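Long-range contact in hypothetical protein (Caulobacter crescentus, PDB 4GOQ), which is of unknown function but belongs to the DUF1491 family and folds as a small single chain around a mixed beta sheet: residues 13-27 / 91-105. Sequence-based numbering, arbitrary orientation. Where two conformers were deposited one is given.
Sequences LIRRAELGGAFATVA and WVVEIEDRDGRHFLT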
# COMPACT_ATOMS: atom_id res chain seq x y z
N LEU A 13 -5.66 -1.93 -8.42
CA LEU A 13 -4.31 -2.28 -7.94
C LEU A 13 -4.13 -3.82 -7.87
O LEU A 13 -3.15 -4.36 -8.41
CB LEU A 13 -4.05 -1.64 -6.57
CG LEU A 13 -2.73 -2.08 -5.84
CD1 LEU A 13 -1.47 -1.58 -6.61
CD2 LEU A 13 -2.68 -1.47 -4.45
N ILE A 14 -5.12 -4.52 -7.26
CA ILE A 14 -5.11 -5.99 -7.14
C ILE A 14 -5.06 -6.61 -8.50
O ILE A 14 -4.22 -7.47 -8.75
CB ILE A 14 -6.35 -6.54 -6.35
CG1 ILE A 14 -6.38 -6.02 -4.92
CG2 ILE A 14 -6.44 -8.08 -6.40
CD1 ILE A 14 -7.77 -6.26 -4.27
N ARG A 15 -5.93 -6.15 -9.40
CA ARG A 15 -6.00 -6.66 -10.76
C ARG A 15 -4.67 -6.52 -11.48
O ARG A 15 -4.19 -7.49 -12.06
CB ARG A 15 -7.12 -5.93 -11.53
CG ARG A 15 -7.04 -6.09 -13.01
CD ARG A 15 -8.30 -5.47 -13.58
NE ARG A 15 -8.20 -5.23 -15.01
CZ ARG A 15 -8.39 -6.16 -15.94
NH1 ARG A 15 -8.64 -7.42 -15.59
NH2 ARG A 15 -8.30 -5.85 -17.22
N ARG A 16 -4.07 -5.32 -11.44
CA ARG A 16 -2.78 -5.04 -12.05
C ARG A 16 -1.66 -5.93 -11.47
O ARG A 16 -0.84 -6.45 -12.22
CB ARG A 16 -2.44 -3.54 -11.82
CG ARG A 16 -1.36 -2.96 -12.68
CD ARG A 16 -1.42 -1.43 -12.76
NE ARG A 16 -1.54 -0.79 -11.44
CZ ARG A 16 -2.62 -0.13 -11.00
NH1 ARG A 16 -3.69 -0.01 -11.78
NH2 ARG A 16 -2.62 0.42 -9.79
N ALA A 17 -1.61 -6.07 -10.14
CA ALA A 17 -0.57 -6.89 -9.50
C ALA A 17 -0.72 -8.34 -9.91
O ALA A 17 0.26 -8.96 -10.33
CB ALA A 17 -0.65 -6.74 -7.98
N GLU A 18 -1.97 -8.87 -9.88
CA GLU A 18 -2.24 -10.26 -10.28
C GLU A 18 -1.85 -10.50 -11.73
O GLU A 18 -1.22 -11.51 -11.99
CB GLU A 18 -3.71 -10.64 -10.07
CG GLU A 18 -4.08 -10.79 -8.61
CD GLU A 18 -5.52 -11.22 -8.38
OE1 GLU A 18 -6.38 -10.94 -9.24
OE2 GLU A 18 -5.78 -11.81 -7.31
N LEU A 19 -2.14 -9.55 -12.64
CA LEU A 19 -1.75 -9.65 -14.06
C LEU A 19 -0.23 -9.63 -14.25
O LEU A 19 0.25 -10.13 -15.25
CB LEU A 19 -2.35 -8.53 -14.91
CG LEU A 19 -3.88 -8.44 -14.98
CD1 LEU A 19 -4.29 -7.26 -15.83
CD2 LEU A 19 -4.49 -9.71 -15.50
N GLY A 20 0.48 -9.00 -13.33
CA GLY A 20 1.95 -8.95 -13.33
C GLY A 20 2.59 -10.17 -12.69
O GLY A 20 3.82 -10.28 -12.70
N GLY A 21 1.78 -11.07 -12.13
CA GLY A 21 2.29 -12.28 -11.48
C GLY A 21 2.52 -12.16 -10.00
O GLY A 21 3.06 -13.08 -9.37
N ALA A 22 2.10 -11.04 -9.41
CA ALA A 22 2.30 -10.87 -7.98
C ALA A 22 1.14 -11.43 -7.19
O ALA A 22 0.08 -11.71 -7.75
CB ALA A 22 2.50 -9.39 -7.65
N PHE A 23 1.35 -11.69 -5.91
CA PHE A 23 0.30 -12.12 -5.00
C PHE A 23 -0.20 -10.81 -4.36
O PHE A 23 0.62 -10.05 -3.84
CB PHE A 23 0.85 -13.17 -4.01
CG PHE A 23 -0.12 -13.80 -3.03
CD1 PHE A 23 -1.28 -14.44 -3.47
CD2 PHE A 23 0.15 -13.81 -1.66
CE1 PHE A 23 -2.17 -15.03 -2.56
CE2 PHE A 23 -0.73 -14.41 -0.75
CZ PHE A 23 -1.89 -15.01 -1.21
N ALA A 24 -1.48 -10.46 -4.53
CA ALA A 24 -2.00 -9.20 -3.97
C ALA A 24 -3.24 -9.49 -3.18
O ALA A 24 -4.18 -10.08 -3.71
CB ALA A 24 -2.27 -8.21 -5.08
N THR A 25 -3.26 -9.11 -1.91
CA THR A 25 -4.44 -9.40 -1.10
C THR A 25 -4.78 -8.21 -0.21
O THR A 25 -3.94 -7.37 0.11
CB THR A 25 -4.27 -10.73 -0.33
OG1 THR A 25 -5.47 -11.05 0.37
CG2 THR A 25 -3.10 -10.75 0.60
N VAL A 26 -6.04 -8.11 0.13
CA VAL A 26 -6.54 -7.05 0.98
C VAL A 26 -6.37 -7.59 2.41
O VAL A 26 -7.08 -8.52 2.81
CB VAL A 26 -8.01 -6.68 0.63
CG1 VAL A 26 -8.59 -5.74 1.69
CG2 VAL A 26 -8.08 -6.03 -0.76
N ALA A 27 -5.40 -7.03 3.14
CA ALA A 27 -5.10 -7.42 4.53
C ALA A 27 -6.04 -6.72 5.50
O ALA A 27 -6.22 -7.18 6.61
CB ALA A 27 -3.66 -7.11 4.87
N TRP A 91 -7.51 0.96 4.75
CA TRP A 91 -7.28 -0.24 3.98
C TRP A 91 -5.83 -0.62 4.10
O TRP A 91 -4.97 0.26 4.24
CB TRP A 91 -7.58 -0.02 2.48
CG TRP A 91 -9.04 0.13 2.15
CD1 TRP A 91 -9.83 1.20 2.41
CD2 TRP A 91 -9.83 -0.80 1.41
NE1 TRP A 91 -11.09 1.00 1.88
CE2 TRP A 91 -11.11 -0.23 1.27
CE3 TRP A 91 -9.58 -2.07 0.86
CZ2 TRP A 91 -12.15 -0.88 0.58
CZ3 TRP A 91 -10.60 -2.73 0.20
CH2 TRP A 91 -11.88 -2.13 0.06
N VAL A 92 -5.54 -1.91 4.03
CA VAL A 92 -4.16 -2.38 3.99
C VAL A 92 -4.11 -3.38 2.86
O VAL A 92 -4.91 -4.32 2.83
CB VAL A 92 -3.61 -2.96 5.33
CG1 VAL A 92 -2.16 -3.46 5.15
CG2 VAL A 92 -3.69 -1.92 6.46
N VAL A 93 -3.18 -3.18 1.92
CA VAL A 93 -3.03 -4.05 0.76
C VAL A 93 -1.63 -4.60 0.79
O VAL A 93 -0.67 -3.83 0.91
CB VAL A 93 -3.33 -3.32 -0.58
CG1 VAL A 93 -3.04 -4.24 -1.76
CG2 VAL A 93 -4.79 -2.82 -0.64
N GLU A 94 -1.50 -5.93 0.74
CA GLU A 94 -0.16 -6.53 0.76
C GLU A 94 0.10 -7.13 -0.61
O GLU A 94 -0.76 -7.81 -1.17
CB GLU A 94 -0.07 -7.59 1.90
CG GLU A 94 1.32 -8.16 2.11
CD GLU A 94 1.49 -8.92 3.41
OE1 GLU A 94 0.47 -9.38 3.98
OE2 GLU A 94 2.64 -9.07 3.87
N ILE A 95 1.26 -6.79 -1.19
CA ILE A 95 1.65 -7.27 -2.50
C ILE A 95 2.98 -7.99 -2.36
O ILE A 95 3.95 -7.41 -1.86
CB ILE A 95 1.71 -6.10 -3.54
CG1 ILE A 95 0.30 -5.42 -3.73
CG2 ILE A 95 2.29 -6.60 -4.88
CD1 ILE A 95 0.33 -4.16 -4.44
N GLU A 96 3.03 -9.24 -2.80
CA GLU A 96 4.22 -10.06 -2.76
C GLU A 96 4.66 -10.31 -4.18
O GLU A 96 3.94 -10.94 -4.97
CB GLU A 96 3.97 -11.35 -1.99
CG GLU A 96 4.06 -11.19 -0.48
CD GLU A 96 3.78 -12.45 0.30
OE1 GLU A 96 2.58 -12.79 0.48
OE2 GLU A 96 4.75 -13.11 0.74
N ASP A 97 5.80 -9.74 -4.55
CA ASP A 97 6.28 -9.82 -5.91
C ASP A 97 7.74 -10.21 -5.95
O ASP A 97 8.53 -9.76 -5.11
CB ASP A 97 6.06 -8.47 -6.62
CG ASP A 97 6.50 -8.45 -8.07
OD1 ASP A 97 5.90 -9.19 -8.89
OD2 ASP A 97 7.42 -7.67 -8.40
N ARG A 98 8.10 -11.04 -6.95
CA ARG A 98 9.46 -11.52 -7.21
C ARG A 98 10.45 -10.35 -7.36
O ARG A 98 11.59 -10.49 -6.95
CB ARG A 98 9.47 -12.38 -8.48
N ASP A 99 9.99 -9.20 -7.91
CA ASP A 99 10.81 -8.00 -8.10
C ASP A 99 10.51 -6.88 -7.07
O ASP A 99 11.08 -5.80 -7.16
CB ASP A 99 10.65 -7.47 -9.54
CG ASP A 99 10.97 -8.50 -10.63
OD1 ASP A 99 12.08 -9.09 -10.58
OD2 ASP A 99 10.10 -8.74 -11.51
N GLY A 100 9.65 -7.16 -6.10
CA GLY A 100 9.26 -6.18 -5.08
C GLY A 100 8.47 -4.98 -5.59
O GLY A 100 8.39 -3.96 -4.89
N ARG A 101 7.90 -5.10 -6.82
CA ARG A 101 7.08 -4.08 -7.48
C ARG A 101 5.91 -3.75 -6.62
O ARG A 101 5.31 -4.65 -6.03
CB ARG A 101 6.59 -4.55 -8.85
CG ARG A 101 7.69 -4.62 -9.91
CD ARG A 101 7.20 -5.21 -11.22
NE ARG A 101 6.85 -6.63 -11.07
CZ ARG A 101 6.23 -7.36 -11.99
NH1 ARG A 101 5.87 -6.81 -13.15
NH2 ARG A 101 5.93 -8.63 -11.75
N HIS A 102 5.53 -2.47 -6.59
CA HIS A 102 4.37 -2.04 -5.83
C HIS A 102 3.12 -1.87 -6.74
O HIS A 102 2.02 -1.75 -6.20
CB HIS A 102 4.67 -0.75 -5.06
CG HIS A 102 5.28 0.31 -5.93
ND1 HIS A 102 4.57 0.93 -6.92
CD2 HIS A 102 6.56 0.77 -5.95
CE1 HIS A 102 5.41 1.78 -7.49
NE2 HIS A 102 6.62 1.71 -6.94
N PHE A 103 3.29 -1.81 -8.10
CA PHE A 103 2.19 -1.66 -9.09
C PHE A 103 1.36 -0.36 -8.89
O PHE A 103 0.23 -0.25 -9.39
CB PHE A 103 1.25 -2.89 -9.06
CG PHE A 103 2.00 -4.16 -9.42
CD1 PHE A 103 2.25 -4.48 -10.75
CD2 PHE A 103 2.51 -5.00 -8.43
CE1 PHE A 103 2.94 -5.66 -11.08
CE2 PHE A 103 3.20 -6.16 -8.77
CZ PHE A 103 3.41 -6.49 -10.09
N LEU A 104 1.93 0.63 -8.20
CA LEU A 104 1.23 1.91 -7.99
C LEU A 104 1.40 2.78 -9.22
O LEU A 104 2.51 2.87 -9.74
CB LEU A 104 1.78 2.62 -6.74
CG LEU A 104 1.57 1.85 -5.41
CD1 LEU A 104 2.43 2.43 -4.28
CD2 LEU A 104 0.09 1.76 -5.06
N THR A 105 0.33 3.45 -9.66
CA THR A 105 0.45 4.31 -10.87
C THR A 105 0.85 5.74 -10.51
O THR A 105 1.40 6.44 -11.36
CB THR A 105 -0.82 4.31 -11.71
OG1 THR A 105 -1.90 4.89 -10.97
CG2 THR A 105 -1.19 2.92 -12.20
O HOH W 1 6.08 -11.91 -8.75
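The Phe103 ring lies between Ala17 and Arg101. The motif is an antiparallel strand pair, edge strand 23-26 with 91-97, and helix 13-19 covers the face bearing Ala24, Val26, Val93 and Ile95. On one face of Phe103, Ala17 CA makes a CH-pi contact, 3.6 Å from the ring centroid and 7° off its normal. On the opposite face is Arg101 CB, offset toward the rim, and Phe103 CZ sits over the centre of the Arg101 guanidinium. The Arg16 guanidinium carries Thr105 CG2 on one face; at its edge, in plane, Arg16 NE and NH2 donate to Phe103 O, at 2.8 and 3.0 Å. A bend at chi3 (49°) turns this guanidinium toward the carbonyl. Leu13 CD1 meets Ile95 CD1 and CD2 meets Val93 CG1. Phe23 and Glu96 are a hydrogen-bonded backbone pair whose side chains lie on the other face, Glu96 OE1 at the edge of the Phe23 ring. Gly21 forms a Schellman motif with the last helical turn. Arg101 meets Asp97 side-on in a salt bridge, NE to OD2 and NH2 to OD1. OD2 also accepts the backbone N of Asp99, an Asx turn, and that of Arg101. Replacing Asp97 by an alanine would probably leave the Arg101 guanidinium without its close carboxylate, with Asp99 as a long charge contact, and freer to swing off Phe103. Arg101 NH2 also reaches Gly20 O at 2.8 Å, from above the carbonyl plane.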